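Local coordinates for protein KLLA0F20702p (Kluyveromyces lactis, PDB 5Y5A) that probably helps recruit telomerase to chromosome ends as the Est1 subunit, by binding the telomere protein Cdc13, at residues G252-A255 with Y256-R260; L239-G242 with I243-H247; I358-I361 with F362-L365. All blocks are in the same frame, centred on the assembly; numbering follows the deposited sequence.

Contact 1 of 3, residues G252-A255 with Y256-R260; sequences GNAA and YQFVR
Helix 251-263 belongs to the all-helical Est1 DNA/RNA binding region, a family grouped with the TPR proteins, and packs against helix 235-247, which it follows; in its first two turns A254 meets F258 and G252 meets Y256. Four successive i to i+4 backbone bonds join the turns, from Y256 N to G252 O through V259 N to A255 O; the shortest runs from F258 N to A254 O at 2.8 Å. That same carbonyl is covered by the F258 ring: A254 O stands 3.1 Å above one face, nearer the ring's edge than its middle. The F258 side chain turns back along the helix because CG lies beside its own backbone N (chi1 -66°), which also brings CE2 to 4.1 Å from A254 CB. Alanine suits this place, since its small methyl packs against the CE2 rim of the ring and against T246 of helix 235-247, while F258 reaches N274 of helix 271-279. Y256 goes the other way, CG anti to the backbone N (chi1 169°), and its ring extends toward R260 in the next turn. There R260 CG lies 3.6 Å above the ring plane, and the guanidinium, which also holds M487 O, turns its edge to the phenol. R260 NH1 donates to Y256 OH at 3.0 Å, the hydroxyl oxygen lying only 3° out of the guanidinium plane.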
ATOM      1  N   GLY A 252       2.817  11.939  -3.538  1.00 42.01           N
ATOM      2  CA  GLY A 252       3.312  11.199  -2.387  1.00 38.90           C
ATOM      3  C   GLY A 252       2.453   9.974  -2.119  1.00 36.44           C
ATOM      4  O   GLY A 252       2.972   8.894  -1.856  1.00 41.19           O
ATOM      5  N   ASN A 253       1.131  10.145  -2.179  1.00 40.48           N
ATOM      6  CA  ASN A 253       0.205   9.018  -2.120  1.00 39.63           C
ATOM      7  C   ASN A 253       0.510   8.025  -3.250  1.00 40.86           C
ATOM      8  O   ASN A 253       0.435   6.812  -3.058  1.00 43.48           O
ATOM      9  CB  ASN A 253      -1.257   9.488  -2.225  1.00 40.18           C
ATOM     10  CG  ASN A 253      -1.707  10.354  -1.036  1.00 50.14           C
ATOM     11  OD1 ASN A 253      -0.946  10.625  -0.103  1.00 47.03           O
ATOM     12  ND2 ASN A 253      -2.957  10.806  -1.087  1.00 51.67           N
ATOM     13  N   ALA A 254       0.865   8.545  -4.424  1.00 36.38           N
ATOM     14  CA  ALA A 254       1.146   7.692  -5.582  1.00 42.06           C
ATOM     15  C   ALA A 254       2.403   6.860  -5.356  1.00 43.63           C
ATOM     16  O   ALA A 254       2.404   5.633  -5.541  1.00 41.40           O
ATOM     17  CB  ALA A 254       1.278   8.542  -6.868  1.00 34.61           C
ATOM     18  N   ALA A 255       3.473   7.536  -4.944  1.00 49.52           N
ATOM     19  CA  ALA A 255       4.735   6.878  -4.620  1.00 42.70           C
ATOM     20  C   ALA A 255       4.532   5.788  -3.579  1.00 37.99           C
ATOM     21  O   ALA A 255       5.058   4.686  -3.710  1.00 39.42           O
ATOM     22  CB  ALA A 255       5.758   7.905  -4.114  1.00 37.30           C
ATOM     23  N   TYR A 256       3.774   6.109  -2.536  1.00 39.34           N
ATOM     24  CA  TYR A 256       3.506   5.151  -1.471  1.00 39.83           C
ATOM     25  C   TYR A 256       2.781   3.915  -2.009  1.00 34.78           C
ATOM     26  O   TYR A 256       3.169   2.783  -1.726  1.00 37.05           O
ATOM     27  CB  TYR A 256       2.691   5.809  -0.351  1.00 38.50           C
ATOM     28  CG  TYR A 256       2.148   4.814   0.646  1.00 42.14           C
ATOM     29  CD1 TYR A 256       2.998   4.112   1.496  1.00 40.52           C
ATOM     30  CD2 TYR A 256       0.785   4.564   0.727  1.00 47.54           C
ATOM     31  CE1 TYR A 256       2.499   3.190   2.402  1.00 43.19           C
ATOM     32  CE2 TYR A 256       0.279   3.651   1.629  1.00 42.56           C
ATOM     33  CZ  TYR A 256       1.134   2.968   2.460  1.00 47.81           C
ATOM     34  OH  TYR A 256       0.607   2.060   3.350  1.00 54.12           O
ATOM     35  N   GLN A 257       1.737   4.138  -2.800  1.00 37.82           N
ATOM     36  CA  GLN A 257       0.990   3.039  -3.400  1.00 37.23           C
ATOM     37  C   GLN A 257       1.867   2.239  -4.363  1.00 39.52           C
ATOM     38  O   GLN A 257       1.769   1.010  -4.432  1.00 37.47           O
ATOM     39  CB  GLN A 257      -0.248   3.575  -4.117  1.00 33.01           C
ATOM     40  CG  GLN A 257      -1.290   4.168  -3.169  1.00 41.38           C
ATOM     41  CD  GLN A 257      -2.040   3.106  -2.373  1.00 47.11           C
ATOM     42  OE1 GLN A 257      -2.281   1.996  -2.857  1.00 47.80           O
ATOM     43  NE2 GLN A 257      -2.411   3.444  -1.150  1.00 49.47           N
ATOM     44  N   PHE A 258       2.726   2.934  -5.104  1.00 36.60           N
ATOM     45  CA  PHE A 258       3.667   2.246  -5.989  1.00 40.84           C
ATOM     46  C   PHE A 258       4.628   1.361  -5.195  1.00 40.01           C
ATOM     47  O   PHE A 258       4.980   0.267  -5.633  1.00 39.28           O
ATOM     48  CB  PHE A 258       4.460   3.248  -6.842  1.00 43.65           C
ATOM     49  CG  PHE A 258       3.616   4.005  -7.843  1.00 47.17           C
ATOM     50  CD1 PHE A 258       2.393   3.498  -8.268  1.00 39.10           C
ATOM     51  CD2 PHE A 258       4.043   5.225  -8.354  1.00 49.90           C
ATOM     52  CE1 PHE A 258       1.610   4.192  -9.196  1.00 45.09           C
ATOM     53  CE2 PHE A 258       3.267   5.925  -9.277  1.00 47.48           C
ATOM     54  CZ  PHE A 258       2.047   5.407  -9.695  1.00 46.35           C
ATOM     55  N   VAL A 259       5.056   1.839  -4.030  1.00 39.52           N
ATOM     56  CA  VAL A 259       5.965   1.071  -3.187  1.00 31.90           C
ATOM     57  C   VAL A 259       5.247  -0.150  -2.627  1.00 35.60           C
ATOM     58  O   VAL A 259       5.791  -1.244  -2.630  1.00 41.14           O
ATOM     59  CB  VAL A 259       6.524   1.926  -2.033  1.00 36.44           C
ATOM     60  CG1 VAL A 259       7.187   1.042  -0.986  1.00 36.17           C
ATOM     61  CG2 VAL A 259       7.518   2.947  -2.578  1.00 34.66           C
ATOM     62  N   ARG A 260       4.009   0.038  -2.167  1.00 40.26           N
ATOM     63  CA  ARG A 260       3.210  -1.086  -1.678  1.00 40.46           C
ATOM     64  C   ARG A 260       3.002  -2.147  -2.771  1.00 43.09           C
ATOM     65  O   ARG A 260       2.877  -3.337  -2.481  1.00 40.40           O
ATOM     66  CB  ARG A 260       1.850  -0.605  -1.162  1.00 37.12           C
ATOM     67  CG  ARG A 260       1.895   0.291   0.090  1.00 38.00           C
ATOM     68  CD  ARG A 260       2.449  -0.446   1.312  1.00 35.59           C
ATOM     69  NE  ARG A 260       1.779  -1.721   1.554  1.00 39.97           N
ATOM     70  CZ  ARG A 260       0.703  -1.874   2.322  1.00 44.72           C
ATOM     71  NH1 ARG A 260       0.158  -0.825   2.928  1.00 37.79           N
ATOM     72  NH2 ARG A 260       0.170  -3.083   2.487  1.00 40.26           N
TER

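Contact 2 of 3, residues L239-G242 with I243-H247; sequences LQRG and ICYTH
L239 and I243, one turn apart on helix 235-247, join through both backbone and side chain, a piece of local packing within the all-helical Est1 DNA/RNA binding region. The backbone bonds come first: I243, C244, Y245 and T246 each donate N-H to the carbonyl four residues earlier, as in any alpha helix, with I243 N to L239 O at 3.0 Å. Apolar contacts follow. I243 CD1 lies 4.4 Å from L239 CD2 and also runs beside Q240, the two side chains pointing the same way. The glutamine chain bends at chi2 (-61°), and I243 CD1 packs over the flat of its amide, 3.7 Å from Q240 OE1 and 3.9 Å from Q240 NE2. A long aliphatic chain fits here: I243 CG1 passes 3.3 Å from L239 O and carries CD1 on to L239 and Q240.

Aromatic and carbonyl contacts form a third group. Y245 CD2 stands 3.2 Å from R241 O, the carbonyl approaching the ring obliquely. Toward the neighbouring helices, I243 packs on R200 of helix 179-206, and Y245 on L221 of helix 218-230 and N253 of helix 251-263. The polar ends form a fourth group. R241 sends its guanidinium away from the turn, to D225 as a salt bridge and to S228 and Q257 by hydrogen bonds, with F238 giving a cation-pi contact. Q240 NE2 makes a weak bond to E236, whereas OE1 is buried with no partner in the model, so the amide probably pays some desolvation cost for its apolar packing on I243.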
ATOM      1  N   LEU A 239      -1.142  -0.617  -7.179  1.00 40.53           N
ATOM      2  CA  LEU A 239      -0.668   0.074  -8.373  1.00 40.59           C
ATOM      3  C   LEU A 239      -1.772   0.937  -8.977  1.00 44.89           C
ATOM      4  O   LEU A 239      -1.561   2.109  -9.303  1.00 45.02           O
ATOM      5  CB  LEU A 239      -0.159  -0.919  -9.423  1.00 40.58           C
ATOM      6  CG  LEU A 239       0.424  -0.199 -10.643  1.00 51.89           C
ATOM      7  CD1 LEU A 239       1.876   0.206 -10.392  1.00 53.83           C
ATOM      8  CD2 LEU A 239       0.301  -1.017 -11.914  1.00 52.67           C
ATOM      9  N   GLN A 240      -2.956   0.359  -9.113  1.00 43.09           N
ATOM     10  CA  GLN A 240      -4.055   1.062  -9.757  1.00 46.13           C
ATOM     11  C   GLN A 240      -4.538   2.216  -8.886  1.00 48.80           C
ATOM     12  O   GLN A 240      -4.928   3.267  -9.393  1.00 51.18           O
ATOM     13  CB  GLN A 240      -5.194   0.098 -10.071  1.00 52.96           C
ATOM     14  CG  GLN A 240      -4.834  -0.941 -11.123  1.00 58.14           C
ATOM     15  CD  GLN A 240      -4.469  -0.320 -12.470  1.00 59.29           C
ATOM     16  OE1 GLN A 240      -5.039   0.694 -12.883  1.00 55.52           O
ATOM     17  NE2 GLN A 240      -3.513  -0.935 -13.158  1.00 57.45           N
ATOM     18  N   ARG A 241      -4.477   2.029  -7.572  1.00 51.27           N
ATOM     19  CA  ARG A 241      -4.793   3.109  -6.645  1.00 47.22           C
ATOM     20  C   ARG A 241      -3.836   4.280  -6.834  1.00 46.28           C
ATOM     21  O   ARG A 241      -4.241   5.443  -6.850  1.00 45.17           O
ATOM     22  CB  ARG A 241      -4.724   2.619  -5.204  1.00 46.60           C
ATOM     23  CG  ARG A 241      -6.071   2.442  -4.562  1.00 56.28           C
ATOM     24  CD  ARG A 241      -5.975   2.665  -3.079  1.00 52.54           C
ATOM     25  NE  ARG A 241      -5.101   1.670  -2.485  1.00 57.74           N
ATOM     26  CZ  ARG A 241      -5.497   0.447  -2.159  1.00 64.89           C
ATOM     27  NH1 ARG A 241      -4.635  -0.404  -1.620  1.00 66.39           N
ATOM     28  NH2 ARG A 241      -6.756   0.078  -2.369  1.00 60.98           N
ATOM     29  N   GLY A 242      -2.555   3.955  -6.965  1.00 42.24           N
ATOM     30  CA  GLY A 242      -1.536   4.964  -7.179  1.00 41.98           C
ATOM     31  C   GLY A 242      -1.757   5.706  -8.476  1.00 37.05           C
ATOM     32  O   GLY A 242      -1.472   6.898  -8.577  1.00 41.70           O
ATOM     33  N   ILE A 243      -2.267   4.999  -9.480  1.00 40.05           N
ATOM     34  CA  ILE A 243      -2.531   5.630 -10.761  1.00 41.61           C
ATOM     35  C   ILE A 243      -3.637   6.664 -10.588  1.00 45.45           C
ATOM     36  O   ILE A 243      -3.543   7.764 -11.132  1.00 47.39           O
ATOM     37  CB  ILE A 243      -2.891   4.605 -11.851  1.00 43.76           C
ATOM     38  CG1 ILE A 243      -1.670   3.735 -12.160  1.00 50.35           C
ATOM     39  CG2 ILE A 243      -3.316   5.311 -13.129  1.00 47.75           C
ATOM     40  CD1 ILE A 243      -1.933   2.624 -13.145  1.00 57.97           C
ATOM     41  N   CYS A 244      -4.663   6.335  -9.807  1.00 45.00           N
ATOM     42  CA  CYS A 244      -5.683   7.328  -9.480  1.00 47.29           C
ATOM     43  C   CYS A 244      -5.044   8.568  -8.844  1.00 48.61           C
ATOM     44  O   CYS A 244      -5.376   9.680  -9.210  1.00 52.34           O
ATOM     45  CB  CYS A 244      -6.743   6.748  -8.535  1.00 48.49           C
ATOM     46  SG  CYS A 244      -7.745   5.398  -9.200  1.00 51.56           S
ATOM     47  N   TYR A 245      -4.114   8.378  -7.909  1.00 45.32           N
ATOM     48  CA  TYR A 245      -3.539   9.522  -7.205  1.00 42.38           C
ATOM     49  C   TYR A 245      -2.643  10.379  -8.101  1.00 46.22           C
ATOM     50  O   TYR A 245      -2.463  11.570  -7.838  1.00 49.89           O
ATOM     51  CB  TYR A 245      -2.765   9.061  -5.959  1.00 44.24           C
ATOM     52  CG  TYR A 245      -3.669   8.526  -4.865  1.00 45.92           C
ATOM     53  CD1 TYR A 245      -4.693   9.308  -4.334  1.00 50.61           C
ATOM     54  CD2 TYR A 245      -3.504   7.242  -4.370  1.00 46.63           C
ATOM     55  CE1 TYR A 245      -5.527   8.814  -3.338  1.00 58.15           C
ATOM     56  CE2 TYR A 245      -4.324   6.740  -3.378  1.00 53.15           C
ATOM     57  CZ  TYR A 245      -5.335   7.524  -2.864  1.00 61.77           C
ATOM     58  OH  TYR A 245      -6.141   7.006  -1.873  1.00 62.37           O
ATOM     59  N   THR A 246      -2.101   9.800  -9.169  1.00 45.61           N
ATOM     60  CA  THR A 246      -1.350  10.610 -10.127  1.00 49.31           C
ATOM     61  C   THR A 246      -2.256  11.643 -10.812  1.00 52.92           C
ATOM     62  O   THR A 246      -1.799  12.725 -11.179  1.00 54.60           O
ATOM     63  CB  THR A 246      -0.660   9.761 -11.221  1.00 42.29           C
ATOM     64  OG1 THR A 246      -1.635   9.004 -11.950  1.00 45.36           O
ATOM     65  CG2 THR A 246       0.357   8.820 -10.608  1.00 32.06           C
ATOM     66  N   HIS A 247      -3.534  11.313 -10.986  1.00 49.93           N
ATOM     67  CA  HIS A 247      -4.449  12.224 -11.672  1.00 53.82           C
ATOM     68  C   HIS A 247      -4.776  13.433 -10.801  1.00 55.06           C
ATOM     69  O   HIS A 247      -4.949  14.535 -11.306  1.00 53.74           O
ATOM     70  CB  HIS A 247      -5.748  11.518 -12.074  1.00 57.04           C
ATOM     71  CG  HIS A 247      -5.548  10.362 -12.998  1.00 59.16           C
ATOM     72  ND1 HIS A 247      -4.965  10.494 -14.240  1.00 58.15           N
ATOM     73  CD2 HIS A 247      -5.858   9.051 -12.865  1.00 60.37           C
ATOM     74  CE1 HIS A 247      -4.914   9.309 -14.826  1.00 61.10           C
ATOM     75  NE2 HIS A 247      -5.453   8.418 -14.015  1.00 59.76           N
TER

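Contact 3 of 3, residues I358-I361 with F362-L365; sequences ISMI and FQDL
I358 to L365 form two turns of the long helix 339-379, in which F362, Q363, D364 and L365 donate N-H to the carbonyls of I358, S359, M360 and I361, D364 N to M360 O being 2.9 Å, although the helix is kinked where N of S359 and M360 lack a bond to the turn before. The side-chain contact gathers round M360. With chi1 at -179° its CG points away from the backbone N, and bends at chi2 and chi3 then carry SD forward alongside the next turn. There M360 SD lies 3.7 Å from Q363 NE2 and 4.0 Å from D364 OD1, the methionine chain crossing both partners at a slant. A flexible, polarisable thioether suits such a place, since it can pack beside an amide and a carboxylate without needing a bond from either. D364 folds toward the preceding turn: its CG, at chi1 -80°, stands on the side of the amide N, and D364 OD1 comes to 3.2 Å from M360 O, a meeting of two acceptors that is no bond and would probably be mildly unfavourable. Q363 takes another course, its chain extended beyond CG and its NE2 given to N253. F362 CB lies 3.4 Å from S359 O, while its ring projects to helix 421-433.

This is packing inside the all-helical Est1 DNA/RNA binding region, where the apolar residues face the surrounding helices. I358 and F362 pack on helix 421-433, to Y422 and to M425 and I428; I361 and L365 meet L405 of helix 385-410; and M360 and I361 touch M313 of helix 306-315.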
ATOM      1  N   ILE A 358      -0.886  13.753  11.354  1.00 45.44           N
ATOM      2  CA  ILE A 358      -0.191  12.536  11.768  1.00 41.36           C
ATOM      3  C   ILE A 358      -0.419  11.376  10.793  1.00 42.73           C
ATOM      4  O   ILE A 358       0.451  10.529  10.618  1.00 44.90           O
ATOM      5  CB  ILE A 358      -0.619  12.109  13.199  1.00 44.27           C
ATOM      6  CG1 ILE A 358       0.334  11.065  13.768  1.00 40.68           C
ATOM      7  CG2 ILE A 358      -2.051  11.596  13.218  1.00 48.70           C
ATOM      8  CD1 ILE A 358       1.768  11.537  13.918  1.00 42.68           C
ATOM      9  N   SER A 359      -1.568  11.363  10.130  1.00 43.39           N
ATOM     10  CA  SER A 359      -1.880  10.286   9.208  1.00 43.48           C
ATOM     11  C   SER A 359      -0.922  10.287   8.013  1.00 44.53           C
ATOM     12  O   SER A 359      -0.538   9.228   7.517  1.00 40.91           O
ATOM     13  CB  SER A 359      -3.325  10.396   8.733  1.00 51.64           C
ATOM     14  OG  SER A 359      -3.569   9.490   7.674  1.00 68.95           O
ATOM     15  N   MET A 360      -0.531  11.476   7.565  1.00 42.37           N
ATOM     16  CA  MET A 360       0.419  11.605   6.462  1.00 43.36           C
ATOM     17  C   MET A 360       1.835  11.278   6.947  1.00 42.51           C
ATOM     18  O   MET A 360       2.673  10.769   6.188  1.00 43.36           O
ATOM     19  CB  MET A 360       0.357  13.022   5.855  1.00 40.06           C
ATOM     20  CG  MET A 360       1.305  13.232   4.666  1.00 36.74           C
ATOM     21  SD  MET A 360       0.979  12.099   3.270  1.00 49.38           S
ATOM     22  CE  MET A 360      -0.617  12.730   2.768  1.00 38.82           C
ATOM     23  N   ILE A 361       2.107  11.558   8.216  1.00 36.89           N
ATOM     24  CA  ILE A 361       3.428  11.261   8.765  1.00 31.85           C
ATOM     25  C   ILE A 361       3.600   9.757   8.860  1.00 36.80           C
ATOM     26  O   ILE A 361       4.670   9.207   8.589  1.00 41.07           O
ATOM     27  CB  ILE A 361       3.626  11.923  10.146  1.00 34.35           C
ATOM     28  CG1 ILE A 361       3.763  13.442   9.972  1.00 37.45           C
ATOM     29  CG2 ILE A 361       4.843  11.342  10.845  1.00 37.39           C
ATOM     30  CD1 ILE A 361       3.641  14.240  11.253  1.00 36.99           C
ATOM     31  N   PHE A 362       2.512   9.095   9.223  1.00 39.56           N
ATOM     32  CA  PHE A 362       2.460   7.651   9.283  1.00 33.23           C
ATOM     33  C   PHE A 362       2.760   7.069   7.901  1.00 37.99           C
ATOM     34  O   PHE A 362       3.578   6.157   7.757  1.00 39.93           O
ATOM     35  CB  PHE A 362       1.076   7.230   9.787  1.00 37.69           C
ATOM     36  CG  PHE A 362       0.927   5.758  10.049  1.00 46.85           C
ATOM     37  CD1 PHE A 362       1.286   5.218  11.269  1.00 54.36           C
ATOM     38  CD2 PHE A 362       0.379   4.920   9.092  1.00 54.78           C
ATOM     39  CE1 PHE A 362       1.134   3.860  11.525  1.00 57.47           C
ATOM     40  CE2 PHE A 362       0.218   3.564   9.347  1.00 60.74           C
ATOM     41  CZ  PHE A 362       0.598   3.039  10.563  1.00 58.67           C
ATOM     42  N   GLN A 363       2.097   7.602   6.881  1.00 43.59           N
ATOM     43  CA  GLN A 363       2.316   7.130   5.515  1.00 41.62           C
ATOM     44  C   GLN A 363       3.770   7.328   5.098  1.00 36.97           C
ATOM     45  O   GLN A 363       4.371   6.447   4.492  1.00 35.64           O
ATOM     46  CB  GLN A 363       1.389   7.844   4.529  1.00 39.20           C
ATOM     47  CG  GLN A 363       1.417   7.212   3.139  1.00 47.85           C
ATOM     48  CD  GLN A 363       0.349   7.764   2.221  1.00 51.47           C
ATOM     49  OE1 GLN A 363      -0.767   7.239   2.163  1.00 51.24           O
ATOM     50  NE2 GLN A 363       0.683   8.830   1.498  1.00 42.58           N
ATOM     51  N   ASP A 364       4.331   8.482   5.454  1.00 34.69           N
ATOM     52  CA  ASP A 364       5.719   8.800   5.145  1.00 41.36           C
ATOM     53  C   ASP A 364       6.686   7.764   5.721  1.00 44.70           C
ATOM     54  O   ASP A 364       7.656   7.388   5.071  1.00 39.82           O
ATOM     55  CB  ASP A 364       6.082  10.191   5.678  1.00 33.08           C
ATOM     56  CG  ASP A 364       5.606  11.318   4.771  1.00 45.42           C
ATOM     57  OD1 ASP A 364       4.842  11.057   3.813  1.00 37.45           O
ATOM     58  OD2 ASP A 364       5.995  12.479   5.038  1.00 43.50           O
ATOM     59  N   LEU A 365       6.409   7.320   6.948  1.00 49.46           N
ATOM     60  CA  LEU A 365       7.221   6.305   7.613  1.00 43.94           C
ATOM     61  C   LEU A 365       7.242   5.000   6.824  1.00 37.91           C
ATOM     62  O   LEU A 365       8.306   4.457   6.534  1.00 35.10           O
ATOM     63  CB  LEU A 365       6.702   6.056   9.034  1.00 44.26           C
ATOM     64  CG  LEU A 365       7.315   4.858   9.759  1.00 43.45           C
ATOM     65  CD1 LEU A 365       8.758   5.131  10.161  1.00 38.81           C
ATOM     66  CD2 LEU A 365       6.478   4.462  10.977  1.00 49.97           C
TER

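How the contacts relate
Contact 1 is the most central, its residues mostly buried and its centre about 6 Å from the centre of the chain; contact 2 is only partly buried, and contact 3 is largely buried, with S359 exposed and M360 and Q363 partly so. Helices 235-247 and 251-263 follow each other in the chain and pack closely, Q257 CB meeting G242 CA. Helix 251-263 also meets helix 339-379, so that through Q257 and N253 it is joined to both neighbours. Contacts 2 and 3 do not touch. The three differ in chemistry: alanine and aromatic rings in contact 1, aliphatic chains beside an amide in contact 2, a thioether beside an amide and a carboxylate in contact 3.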